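Local coordinates for protein succinylglutamate desuccinylase (Chromobacterium violaceum, PDB 1YW4) that probably hydrolyses N-succinylglutamate to succinate and glutamate, the last step of arginine breakdown by the AST pathway, as a zinc-dependent enzyme, at residues A[177-188]-A[247-258]. Sequence-based numbering, arbitrary orientation.
Sequences LAWLQRCGIEAV and VPDLDEDKLPLF
Pro248 meets the guanidinium of Arg182 at its edge and in its plane, with CG of the proline 3.1 Å from NH1 of the arginine; the two side chains run past each other in opposite directions, and a bend at chi2 (72°) folds the arginine alongside the ring. The indole of Trp179 likewise receives Val247 CG2 at an edge, while the ring of Phe258 has Val188 O and the methyl of Ala187 at its edge, near its plane. Between these flat groups the loop 247-256 wraps the end of helix 174-181. Ala178 fits closely against it, its CB 3.3 Å from Leu250 CB, and Val247 CG1 packs on the same methyl. The side chain of Gln181 extends over the loop, between Leu250 CD2 and the aliphatic part of Lys254. Leu255 fills the angle between helix and strand: CD1 approaches the backbone at Ala187 N, whereas CD2 touches both Leu177 O and Val188 CG2, 3.8 Å from the latter. Beyond it the two segments pair as parallel strands, Val188 opposite Leu257. Val188 N donates to Pro256 O (3.1 Å) and Phe258 N to Val188 O (2.9 Å), the pattern of a parallel bridge, and Leu257 CD2 rests 3.6 Å from Val188 CB. Strand 257-265, within the barrel-sandwich hybrid region, is thereby joined to strand 187-190 of the catalytic region; Leu257 is also hydrogen-bonded, backbone to backbone, with Ala328 of strand 320-328. Trp179 stacks on Tyr146 and touches helix 230-241, and Leu180 packs on strand 209-215, so helix 174-181 packs between the loop and these two elements.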
ATOM      1  N   LEU A 177      -7.895  16.794   3.030  1.00 28.03           N
ATOM      2  CA  LEU A 177      -8.667  15.569   2.877  1.00 29.07           C
ATOM      3  C   LEU A 177      -9.916  15.701   3.733  1.00 28.14           C
ATOM      4  O   LEU A 177     -10.985  15.202   3.380  1.00 28.99           O
ATOM      5  CB  LEU A 177      -7.847  14.358   3.332  1.00 28.70           C
ATOM      6  CG  LEU A 177      -6.739  13.925   2.375  1.00 29.72           C
ATOM      7  CD1 LEU A 177      -5.936  12.778   2.976  1.00 28.43           C
ATOM      8  CD2 LEU A 177      -7.361  13.509   1.055  1.00 30.19           C
ATOM      9  N   ALA A 178      -9.777  16.389   4.860  1.00 29.03           N
ATOM     10  CA  ALA A 178     -10.898  16.590   5.766  1.00 28.17           C
ATOM     11  C   ALA A 178     -11.941  17.476   5.095  1.00 27.55           C
ATOM     12  O   ALA A 178     -13.126  17.141   5.061  1.00 28.02           O
ATOM     13  CB  ALA A 178     -10.414  17.229   7.057  1.00 30.36           C
ATOM     14  N   TRP A 179     -11.488  18.604   4.552  1.00 27.17           N
ATOM     15  CA  TRP A 179     -12.378  19.547   3.874  1.00 24.76           C
ATOM     16  C   TRP A 179     -13.111  18.851   2.733  1.00 25.66           C
ATOM     17  O   TRP A 179     -14.297  19.086   2.501  1.00 24.76           O
ATOM     18  CB  TRP A 179     -11.578  20.710   3.300  1.00 25.88           C
ATOM     19  CG  TRP A 179     -12.427  21.799   2.735  1.00 25.99           C
ATOM     20  CD1 TRP A 179     -13.021  22.810   3.425  1.00 26.40           C
ATOM     21  CD2 TRP A 179     -12.745  22.013   1.355  1.00 26.28           C
ATOM     22  NE1 TRP A 179     -13.685  23.651   2.563  1.00 25.57           N
ATOM     23  CE2 TRP A 179     -13.532  23.183   1.284  1.00 26.80           C
ATOM     24  CE3 TRP A 179     -12.442  21.329   0.169  1.00 26.14           C
ATOM     25  CZ2 TRP A 179     -14.018  23.690   0.070  1.00 26.12           C
ATOM     26  CZ3 TRP A 179     -12.926  21.834  -1.038  1.00 24.34           C
ATOM     27  CH2 TRP A 179     -13.705  23.005  -1.075  1.00 24.08           C
ATOM     28  N   LEU A 180     -12.381  18.014   2.006  1.00 24.73           N
ATOM     29  CA  LEU A 180     -12.958  17.275   0.895  1.00 28.02           C
ATOM     30  C   LEU A 180     -14.012  16.307   1.422  1.00 29.74           C
ATOM     31  O   LEU A 180     -15.118  16.218   0.878  1.00 29.24           O
ATOM     32  CB  LEU A 180     -11.867  16.504   0.145  1.00 26.36           C
ATOM     33  CG  LEU A 180     -10.845  17.368  -0.598  1.00 26.20           C
ATOM     34  CD1 LEU A 180      -9.730  16.491  -1.156  1.00 27.90           C
ATOM     35  CD2 LEU A 180     -11.545  18.131  -1.717  1.00 26.15           C
ATOM     36  N   GLN A 181     -13.667  15.594   2.490  1.00 32.34           N
ATOM     37  CA  GLN A 181     -14.580  14.629   3.097  1.00 36.09           C
ATOM     38  C   GLN A 181     -15.888  15.317   3.467  1.00 37.06           C
ATOM     39  O   GLN A 181     -16.958  14.923   3.002  1.00 37.05           O
ATOM     40  CB  GLN A 181     -13.955  14.014   4.352  1.00 37.28           C
ATOM     41  CG  GLN A 181     -14.741  12.844   4.916  1.00 41.01           C
ATOM     42  CD  GLN A 181     -14.182  12.354   6.234  1.00 42.75           C
ATOM     43  OE1 GLN A 181     -14.405  11.209   6.626  1.00 45.49           O
ATOM     44  NE2 GLN A 181     -13.460  13.224   6.932  1.00 41.67           N
ATOM     45  N   ARG A 182     -15.803  16.337   4.312  1.00 40.04           N
ATOM     46  CA  ARG A 182     -16.994  17.072   4.713  1.00 42.74           C
ATOM     47  C   ARG A 182     -17.357  18.055   3.606  1.00 43.26           C
ATOM     48  O   ARG A 182     -17.504  19.253   3.838  1.00 45.37           O
ATOM     49  CB  ARG A 182     -16.757  17.813   6.035  1.00 45.48           C
ATOM     50  CG  ARG A 182     -16.974  16.953   7.280  1.00 47.67           C
ATOM     51  CD  ARG A 182     -15.869  15.921   7.472  1.00 50.38           C
ATOM     52  NE  ARG A 182     -16.280  14.801   8.323  1.00 52.49           N
ATOM     53  CZ  ARG A 182     -16.677  14.908   9.589  1.00 53.77           C
ATOM     54  NH1 ARG A 182     -16.729  16.093  10.184  1.00 52.95           N
ATOM     55  NH2 ARG A 182     -17.023  13.820  10.268  1.00 53.94           N
ATOM     56  N   CYS A 183     -17.488  17.527   2.396  1.00 42.44           N
ATOM     57  CA  CYS A 183     -17.831  18.324   1.228  1.00 41.48           C
ATOM     58  C   CYS A 183     -18.634  17.459   0.266  1.00 39.26           C
ATOM     59  O   CYS A 183     -19.367  17.963  -0.588  1.00 40.22           O
ATOM     60  CB  CYS A 183     -16.556  18.809   0.544  1.00 43.49           C
ATOM     61  SG  CYS A 183     -16.787  19.472  -1.103  1.00 45.42           S
ATOM     62  N   GLY A 184     -18.480  16.148   0.410  1.00 36.23           N
ATOM     63  CA  GLY A 184     -19.188  15.220  -0.445  1.00 32.85           C
ATOM     64  C   GLY A 184     -18.277  14.164  -1.040  1.00 29.67           C
ATOM     65  O   GLY A 184     -18.737  13.085  -1.404  1.00 29.73           O
ATOM     66  N   ILE A 185     -16.985  14.470  -1.151  1.00 27.40           N
ATOM     67  CA  ILE A 185     -16.035  13.514  -1.708  1.00 24.06           C
ATOM     68  C   ILE A 185     -16.138  12.229  -0.894  1.00 24.90           C
ATOM     69  O   ILE A 185     -16.090  12.263   0.335  1.00 24.65           O
ATOM     70  CB  ILE A 185     -14.590  14.049  -1.631  1.00 22.32           C
ATOM     71  CG1 ILE A 185     -14.508  15.425  -2.302  1.00 20.98           C
ATOM     72  CG2 ILE A 185     -13.642  13.078  -2.310  1.00 19.46           C
ATOM     73  CD1 ILE A 185     -14.964  15.426  -3.757  1.00 15.38           C
ATOM     74  N   GLU A 186     -16.275  11.100  -1.584  1.00 23.03           N
ATOM     75  CA  GLU A 186     -16.421   9.811  -0.924  1.00 24.41           C
ATOM     76  C   GLU A 186     -15.188   8.927  -1.062  1.00 23.85           C
ATOM     77  O   GLU A 186     -15.133   7.841  -0.485  1.00 22.49           O
ATOM     78  CB  GLU A 186     -17.641   9.078  -1.496  1.00 28.21           C
ATOM     79  CG  GLU A 186     -18.900   9.933  -1.563  1.00 32.18           C
ATOM     80  CD  GLU A 186     -20.058   9.225  -2.242  1.00 35.34           C
ATOM     81  OE1 GLU A 186     -21.071   9.893  -2.542  1.00 38.88           O
ATOM     82  OE2 GLU A 186     -19.962   8.002  -2.475  1.00 36.61           O
ATOM     83  N   ALA A 187     -14.202   9.391  -1.825  1.00 22.70           N
ATOM     84  CA  ALA A 187     -12.976   8.633  -2.038  1.00 22.43           C
ATOM     85  C   ALA A 187     -11.902   9.496  -2.685  1.00 21.67           C
ATOM     86  O   ALA A 187     -12.209  10.457  -3.393  1.00 19.81           O
ATOM     87  CB  ALA A 187     -13.261   7.416  -2.911  1.00 22.70           C
ATOM     88  N   VAL A 188     -10.642   9.147  -2.441  1.00 21.05           N
ATOM     89  CA  VAL A 188      -9.525   9.892  -3.009  1.00 19.19           C
ATOM     90  C   VAL A 188      -8.497   8.961  -3.648  1.00 20.11           C
ATOM     91  O   VAL A 188      -8.079   7.972  -3.048  1.00 17.99           O
ATOM     92  CB  VAL A 188      -8.804  10.742  -1.936  1.00 18.16           C
ATOM     93  CG1 VAL A 188      -7.722  11.594  -2.593  1.00 20.76           C
ATOM     94  CG2 VAL A 188      -9.798  11.619  -1.208  1.00 17.98           C
ATOM     95  N   VAL A 247     -11.838  23.020   9.834  1.00 48.40           N
ATOM     96  CA  VAL A 247     -12.449  21.827   9.261  1.00 49.26           C
ATOM     97  C   VAL A 247     -12.624  20.805  10.385  1.00 49.92           C
ATOM     98  O   VAL A 247     -11.717  20.612  11.193  1.00 49.47           O
ATOM     99  CB  VAL A 247     -11.551  21.222   8.156  1.00 49.30           C
ATOM    100  CG1 VAL A 247     -12.258  20.051   7.488  1.00 49.33           C
ATOM    101  CG2 VAL A 247     -11.198  22.290   7.129  1.00 49.16           C
ATOM    102  N   PRO A 248     -13.794  20.142  10.448  1.00 50.35           N
ATOM    103  CA  PRO A 248     -14.102  19.139  11.474  1.00 50.85           C
ATOM    104  C   PRO A 248     -13.238  17.885  11.407  1.00 51.38           C
ATOM    105  O   PRO A 248     -13.748  16.772  11.273  1.00 51.99           O
ATOM    106  CB  PRO A 248     -15.579  18.841  11.226  1.00 51.03           C
ATOM    107  CG  PRO A 248     -15.702  19.024   9.750  1.00 50.91           C
ATOM    108  CD  PRO A 248     -14.932  20.302   9.527  1.00 50.11           C
ATOM    109  N   ASP A 249     -11.927  18.079  11.506  1.00 51.66           N
ATOM    110  CA  ASP A 249     -10.962  16.989  11.468  1.00 51.93           C
ATOM    111  C   ASP A 249     -11.201  16.043  10.292  1.00 52.40           C
ATOM    112  O   ASP A 249     -12.070  16.287   9.454  1.00 53.15           O
ATOM    113  CB  ASP A 249     -11.008  16.206  12.780  1.00 52.15           C
ATOM    114  CG  ASP A 249      -9.716  15.467  13.058  1.00 52.44           C
ATOM    115  OD1 ASP A 249      -9.643  14.767  14.088  1.00 53.21           O
ATOM    116  OD2 ASP A 249      -8.772  15.593  12.247  1.00 52.35           O
ATOM    117  N   LEU A 250     -10.426  14.965  10.234  1.00 51.96           N
ATOM    118  CA  LEU A 250     -10.541  13.994   9.150  1.00 51.56           C
ATOM    119  C   LEU A 250     -10.506  12.556   9.653  1.00 52.26           C
ATOM    120  O   LEU A 250      -9.462  12.064  10.079  1.00 53.45           O
ATOM    121  CB  LEU A 250      -9.413  14.219   8.130  1.00 51.09           C
ATOM    122  CG  LEU A 250      -9.228  13.297   6.914  1.00 49.10           C
ATOM    123  CD1 LEU A 250      -8.416  12.084   7.296  1.00 48.36           C
ATOM    124  CD2 LEU A 250     -10.578  12.902   6.347  1.00 48.35           C
ATOM    125  N   ASP A 251     -11.654  11.889   9.605  1.00 51.95           N
ATOM    126  CA  ASP A 251     -11.745  10.500  10.039  1.00 51.97           C
ATOM    127  C   ASP A 251     -11.394   9.606   8.858  1.00 50.49           C
ATOM    128  O   ASP A 251     -12.268   9.175   8.104  1.00 49.12           O
ATOM    129  CB  ASP A 251     -13.159  10.185  10.535  1.00 54.27           C
ATOM    130  CG  ASP A 251     -13.329   8.728  10.924  1.00 56.46           C
ATOM    131  OD1 ASP A 251     -12.478   8.209  11.681  1.00 57.08           O
ATOM    132  OD2 ASP A 251     -14.316   8.105  10.479  1.00 57.80           O
ATOM    133  N   GLU A 252     -10.102   9.333   8.709  1.00 49.57           N
ATOM    134  CA  GLU A 252      -9.611   8.514   7.612  1.00 49.96           C
ATOM    135  C   GLU A 252     -10.311   7.168   7.480  1.00 49.51           C
ATOM    136  O   GLU A 252     -10.191   6.503   6.452  1.00 48.72           O
ATOM    137  CB  GLU A 252      -8.098   8.312   7.746  1.00 50.73           C
ATOM    138  CG  GLU A 252      -7.655   7.554   8.977  1.00 51.90           C
ATOM    139  CD  GLU A 252      -6.143   7.382   9.031  1.00 52.77           C
ATOM    140  OE1 GLU A 252      -5.430   8.395   9.187  1.00 52.32           O
ATOM    141  OE2 GLU A 252      -5.665   6.233   8.913  1.00 54.42           O
ATOM    142  N   ASP A 253     -11.051   6.770   8.511  1.00 49.92           N
ATOM    143  CA  ASP A 253     -11.767   5.497   8.480  1.00 49.08           C
ATOM    144  C   ASP A 253     -13.060   5.620   7.679  1.00 47.13           C
ATOM    145  O   ASP A 253     -13.770   4.636   7.471  1.00 48.13           O
ATOM    146  CB  ASP A 253     -12.089   5.024   9.902  1.00 50.36           C
ATOM    147  CG  ASP A 253     -10.843   4.755  10.725  1.00 52.22           C
ATOM    148  OD1 ASP A 253      -9.977   3.982  10.257  1.00 52.70           O
ATOM    149  OD2 ASP A 253     -10.733   5.312  11.841  1.00 52.43           O
ATOM    150  N   LYS A 254     -13.358   6.833   7.226  1.00 44.22           N
ATOM    151  CA  LYS A 254     -14.563   7.080   6.444  1.00 41.41           C
ATOM    152  C   LYS A 254     -14.227   7.490   5.010  1.00 38.56           C
ATOM    153  O   LYS A 254     -15.073   7.413   4.119  1.00 38.72           O
ATOM    154  CB  LYS A 254     -15.405   8.173   7.111  1.00 41.28           C
ATOM    155  CG  LYS A 254     -16.686   8.502   6.365  1.00 43.71           C
ATOM    156  CD  LYS A 254     -17.493   9.562   7.090  1.00 45.03           C
ATOM    157  CE  LYS A 254     -18.815   9.811   6.387  1.00 44.67           C
ATOM    158  NZ  LYS A 254     -19.624   8.563   6.294  1.00 43.85           N
ATOM    159  N   LEU A 255     -12.991   7.923   4.791  1.00 35.01           N
ATOM    160  CA  LEU A 255     -12.564   8.348   3.461  1.00 31.04           C
ATOM    161  C   LEU A 255     -11.554   7.366   2.882  1.00 27.93           C
ATOM    162  O   LEU A 255     -10.359   7.472   3.126  1.00 28.83           O
ATOM    163  CB  LEU A 255     -11.941   9.746   3.520  1.00 29.36           C
ATOM    164  CG  LEU A 255     -11.540  10.407   2.197  1.00 30.40           C
ATOM    165  CD1 LEU A 255     -12.777  10.679   1.352  1.00 30.04           C
ATOM    166  CD2 LEU A 255     -10.809  11.705   2.483  1.00 28.94           C
ATOM    167  N   PRO A 256     -12.030   6.385   2.111  1.00 25.40           N
ATOM    168  CA  PRO A 256     -11.106   5.410   1.523  1.00 24.34           C
ATOM    169  C   PRO A 256     -10.161   6.028   0.484  1.00 23.83           C
ATOM    170  O   PRO A 256     -10.574   6.830  -0.353  1.00 20.04           O
ATOM    171  CB  PRO A 256     -12.043   4.354   0.925  1.00 23.65           C
ATOM    172  CG  PRO A 256     -13.296   5.125   0.619  1.00 23.87           C
ATOM    173  CD  PRO A 256     -13.433   6.060   1.797  1.00 24.05           C
ATOM    174  N   LEU A 257      -8.888   5.652   0.559  1.00 22.58           N
ATOM    175  CA  LEU A 257      -7.880   6.149  -0.366  1.00 21.92           C
ATOM    176  C   LEU A 257      -7.409   4.993  -1.243  1.00 22.89           C
ATOM    177  O   LEU A 257      -7.423   3.835  -0.817  1.00 23.21           O
ATOM    178  CB  LEU A 257      -6.686   6.720   0.402  1.00 22.88           C
ATOM    179  CG  LEU A 257      -6.971   7.748   1.502  1.00 21.16           C
ATOM    180  CD1 LEU A 257      -5.671   8.039   2.241  1.00 20.65           C
ATOM    181  CD2 LEU A 257      -7.546   9.036   0.921  1.00 20.07           C
ATOM    182  N   PHE A 258      -6.985   5.311  -2.461  1.00 20.18           N
ATOM    183  CA  PHE A 258      -6.514   4.298  -3.394  1.00 21.17           C
ATOM    184  C   PHE A 258      -5.312   4.778  -4.202  1.00 21.14           C
ATOM    185  O   PHE A 258      -5.051   5.973  -4.306  1.00 21.91           O
ATOM    186  CB  PHE A 258      -7.633   3.899  -4.368  1.00 19.52           C
ATOM    187  CG  PHE A 258      -8.878   3.369  -3.696  1.00 19.76           C
ATOM    188  CD1 PHE A 258      -9.864   4.236  -3.228  1.00 21.55           C
ATOM    189  CD2 PHE A 258      -9.056   2.000  -3.525  1.00 20.27           C
ATOM    190  CE1 PHE A 258     -11.020   3.746  -2.594  1.00 21.71           C
ATOM    191  CE2 PHE A 258     -10.205   1.495  -2.895  1.00 21.59           C
ATOM    192  CZ  PHE A 258     -11.185   2.372  -2.431  1.00 19.08           C
TER